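Local coordinates for protein Two-component sensor histidine kinase (Nostoc sp., PDB 3OLO) that probably senses a signal through its PAS domain as part of a histidine kinase that passes a phosphoryl group on in two-component signalling, at residues A[63-67]-A[68-72]. Sequence-based numbering, arbitrary orientation.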
ATOM      1  N   VAL A  63      17.933  -9.401  12.566  1.00 32.02           N
ATOM      2  CA  VAL A  63      19.037 -10.113  13.189  1.00 32.36           C
ATOM      3  C   VAL A  63      20.395  -9.628  12.696  1.00 31.91           C
ATOM      4  O   VAL A  63      21.367  -9.612  13.448  1.00 36.88           O
ATOM      5  CB  VAL A  63      18.934 -11.621  12.905  1.00 35.02           C
ATOM      6  CG1 VAL A  63      20.104 -12.364  13.538  1.00 33.98           C
ATOM      7  CG2 VAL A  63      17.621 -12.158  13.434  1.00 33.09           C
ATOM      8  N   ASP A  64      20.470  -9.243  11.427  1.00 33.51           N
ATOM      9  CA  ASP A  64      21.754  -8.895  10.838  1.00 35.31           C
ATOM     10  C   ASP A  64      21.936  -7.395  10.682  1.00 40.00           C
ATOM     11  O   ASP A  64      22.741  -6.939   9.867  1.00 36.05           O
ATOM     12  CB  ASP A  64      21.909  -9.608   9.498  1.00 36.43           C
ATOM     13  CG  ASP A  64      21.980 -11.115   9.656  1.00 40.44           C
ATOM     14  OD1 ASP A  64      22.566 -11.583  10.658  1.00 48.81           O
ATOM     15  OD2 ASP A  64      21.441 -11.830   8.789  1.00 48.21           O
ATOM     16  N   PHE A  65      21.199  -6.636  11.488  1.00 35.16           N
ATOM     17  CA  PHE A  65      21.156  -5.181  11.365  1.00 41.93           C
ATOM     18  C   PHE A  65      22.548  -4.537  11.377  1.00 38.89           C
ATOM     19  O   PHE A  65      22.835  -3.648  10.582  1.00 41.49           O
ATOM     20  CB  PHE A  65      20.301  -4.600  12.492  1.00 42.25           C
ATOM     21  CG  PHE A  65      20.260  -3.099  12.514  1.00 46.42           C
ATOM     22  CD1 PHE A  65      21.214  -2.379  13.216  1.00 49.25           C
ATOM     23  CD2 PHE A  65      19.263  -2.409  11.848  1.00 39.94           C
ATOM     24  CE1 PHE A  65      21.177  -1.000  13.247  1.00 47.82           C
ATOM     25  CE2 PHE A  65      19.221  -1.032  11.876  1.00 46.90           C
ATOM     26  CZ  PHE A  65      20.182  -0.326  12.574  1.00 50.18           C
ATOM     27  N   ALA A  66      23.411  -4.986  12.279  1.00 38.38           N
ATOM     28  CA  ALA A  66      24.732  -4.383  12.417  1.00 48.15           C
ATOM     29  C   ALA A  66      25.664  -4.775  11.271  1.00 47.30           C
ATOM     30  O   ALA A  66      26.748  -4.218  11.121  1.00 45.15           O
ATOM     31  CB  ALA A  66      25.349  -4.758  13.755  1.00 49.47           C
ATOM     32  N   LEU A  67      25.236  -5.728  10.455  1.00 46.18           N
ATOM     33  CA  LEU A  67      26.036  -6.150   9.311  1.00 51.95           C
ATOM     34  C   LEU A  67      25.911  -5.208   8.112  1.00 50.21           C
ATOM     35  O   LEU A  67      26.811  -5.148   7.282  1.00 49.40           O
ATOM     36  CB  LEU A  67      25.648  -7.566   8.888  1.00 56.96           C
ATOM     37  CG  LEU A  67      26.368  -8.705   9.612  1.00 62.69           C
ATOM     38  CD1 LEU A  67      26.574  -8.406  11.097  1.00 72.48           C
ATOM     39  CD2 LEU A  67      25.595 -10.001   9.414  1.00 58.48           C
ATOM     40  N   HIS A  68      24.796  -4.486   8.016  1.00 51.71           N
ATOM     41  CA  HIS A  68      24.535  -3.621   6.864  1.00 47.24           C
ATOM     42  C   HIS A  68      25.372  -2.352   6.912  1.00 48.43           C
ATOM     43  O   HIS A  68      25.575  -1.772   7.974  1.00 56.39           O
ATOM     44  CB  HIS A  68      23.062  -3.226   6.817  1.00 46.09           C
ATOM     45  CG  HIS A  68      22.127  -4.377   6.987  1.00 44.12           C
ATOM     46  ND1 HIS A  68      22.403  -5.635   6.495  1.00 45.35           N
ATOM     47  CD2 HIS A  68      20.926  -4.470   7.606  1.00 42.37           C
ATOM     48  CE1 HIS A  68      21.408  -6.450   6.798  1.00 47.11           C
ATOM     49  NE2 HIS A  68      20.498  -5.766   7.469  1.00 41.53           N
ATOM     50  N   ASP A  69      25.850  -1.915   5.755  1.00 39.15           N
ATOM     51  CA  ASP A  69      26.585  -0.668   5.676  1.00 43.24           C
ATOM     52  C   ASP A  69      25.565   0.447   5.507  1.00 48.37           C
ATOM     53  O   ASP A  69      25.378   0.984   4.409  1.00 44.04           O
ATOM     54  CB  ASP A  69      27.566  -0.692   4.510  1.00 54.99           C
ATOM     55  CG  ASP A  69      28.391   0.577   4.420  1.00 63.79           C
ATOM     56  OD1 ASP A  69      27.970   1.612   4.981  1.00 63.62           O
ATOM     57  OD2 ASP A  69      29.460   0.538   3.782  1.00 70.21           O
ATOM     58  N   TRP A  70      24.907   0.781   6.612  1.00 64.22           N
ATOM     59  CA  TRP A  70      23.788   1.713   6.606  1.00 61.48           C
ATOM     60  C   TRP A  70      24.126   3.039   5.944  1.00 66.80           C
ATOM     61  O   TRP A  70      23.319   3.571   5.189  1.00 60.73           O
ATOM     62  CB  TRP A  70      23.290   1.953   8.032  1.00 60.37           C
ATOM     63  CG  TRP A  70      22.554   0.785   8.577  1.00 60.94           C
ATOM     64  CD1 TRP A  70      22.932  -0.017   9.613  1.00 64.26           C
ATOM     65  CD2 TRP A  70      21.312   0.266   8.096  1.00 61.55           C
ATOM     66  NE1 TRP A  70      21.995  -1.000   9.813  1.00 69.13           N
ATOM     67  CE2 TRP A  70      20.990  -0.848   8.893  1.00 69.65           C
ATOM     68  CE3 TRP A  70      20.439   0.637   7.069  1.00 59.35           C
ATOM     69  CZ2 TRP A  70      19.829  -1.594   8.699  1.00 74.62           C
ATOM     70  CZ3 TRP A  70      19.288  -0.101   6.877  1.00 62.79           C
ATOM     71  CH2 TRP A  70      18.995  -1.206   7.686  1.00 65.87           C
ATOM     72  N   GLU A  71      25.304   3.581   6.232  1.00 87.33           N
ATOM     73  CA  GLU A  71      25.707   4.842   5.624  1.00 95.78           C
ATOM     74  C   GLU A  71      25.555   4.755   4.113  1.00 85.48           C
ATOM     75  O   GLU A  71      24.879   5.576   3.497  1.00 85.60           O
ATOM     76  CB  GLU A  71      27.150   5.179   5.967  1.00103.98           C
ATOM     77  CG  GLU A  71      27.645   6.432   5.264  1.00110.28           C
ATOM     78  CD  GLU A  71      27.997   7.545   6.228  1.00114.15           C
ATOM     79  OE1 GLU A  71      27.906   7.324   7.455  1.00116.10           O
ATOM     80  OE2 GLU A  71      28.364   8.644   5.755  1.00108.74           O
ATOM     81  N   GLU A  72      26.194   3.753   3.526  1.00 72.13           N
ATOM     82  CA  GLU A  72      26.091   3.520   2.094  1.00 71.98           C
ATOM     83  C   GLU A  72      24.642   3.281   1.663  1.00 62.70           C
ATOM     84  O   GLU A  72      24.239   3.695   0.581  1.00 59.64           O
ATOM     85  CB  GLU A  72      26.960   2.334   1.688  1.00 74.90           C
ATOM     86  CG  GLU A  72      26.496   1.649   0.419  1.00 82.29           C
ATOM     87  CD  GLU A  72      27.484   0.612  -0.070  1.00 95.14           C
ATOM     88  OE1 GLU A  72      27.273   0.067  -1.174  1.00100.63           O
ATOM     89  OE2 GLU A  72      28.472   0.344   0.648  1.00 97.21           O
TER
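With CG of Phe65 trans to its backbone N (chi1 176°) and CG of Trp70 trans to its own carbonyl carbon (chi1 -73°), the two rings meet across the junction between the 3-10 segment 65-67 and the helix that follows. Trp70 NE1 sits over the centre of one Phe65 face, 3.4 Å from Phe65 CZ, while the six-membered part of the indole continues past the rim of the Phe65 ring, Trp70 CZ2 lying 3.3 Å from Phe65 CE2. The Phe65 ring and the five-membered ring of Trp70 are inclined at 39°, an oblique pairing. The same indole nitrogen donates to Phe65 O at 2.9 Å; the bond is bent, and the donor stands out of the carbonyl plane. One residue thus offers Trp70 both a ring face and a backbone acceptor. Phe65 O also takes a weak bond from His68 N. At His68, Asp64 O lies over the centre of one imidazole face, 3.4 Å from CE1, a contact without a hydrogen bond; NE2 bonds instead to Asp62, which helps to fix the ring's rotation. Asp64 itself forms a salt bridge with Arg84, and Trp33 meets both the Phe65 and Trp70 rings. The worked example closes with a classic N-cap at the start of helix 70-76: Asp69 OD1 accepts from Glu72 N at 3.1 Å, nearly straight. The helix then leads into strand 78-86, outermost within this chain in the antiparallel PAS-fold sheet.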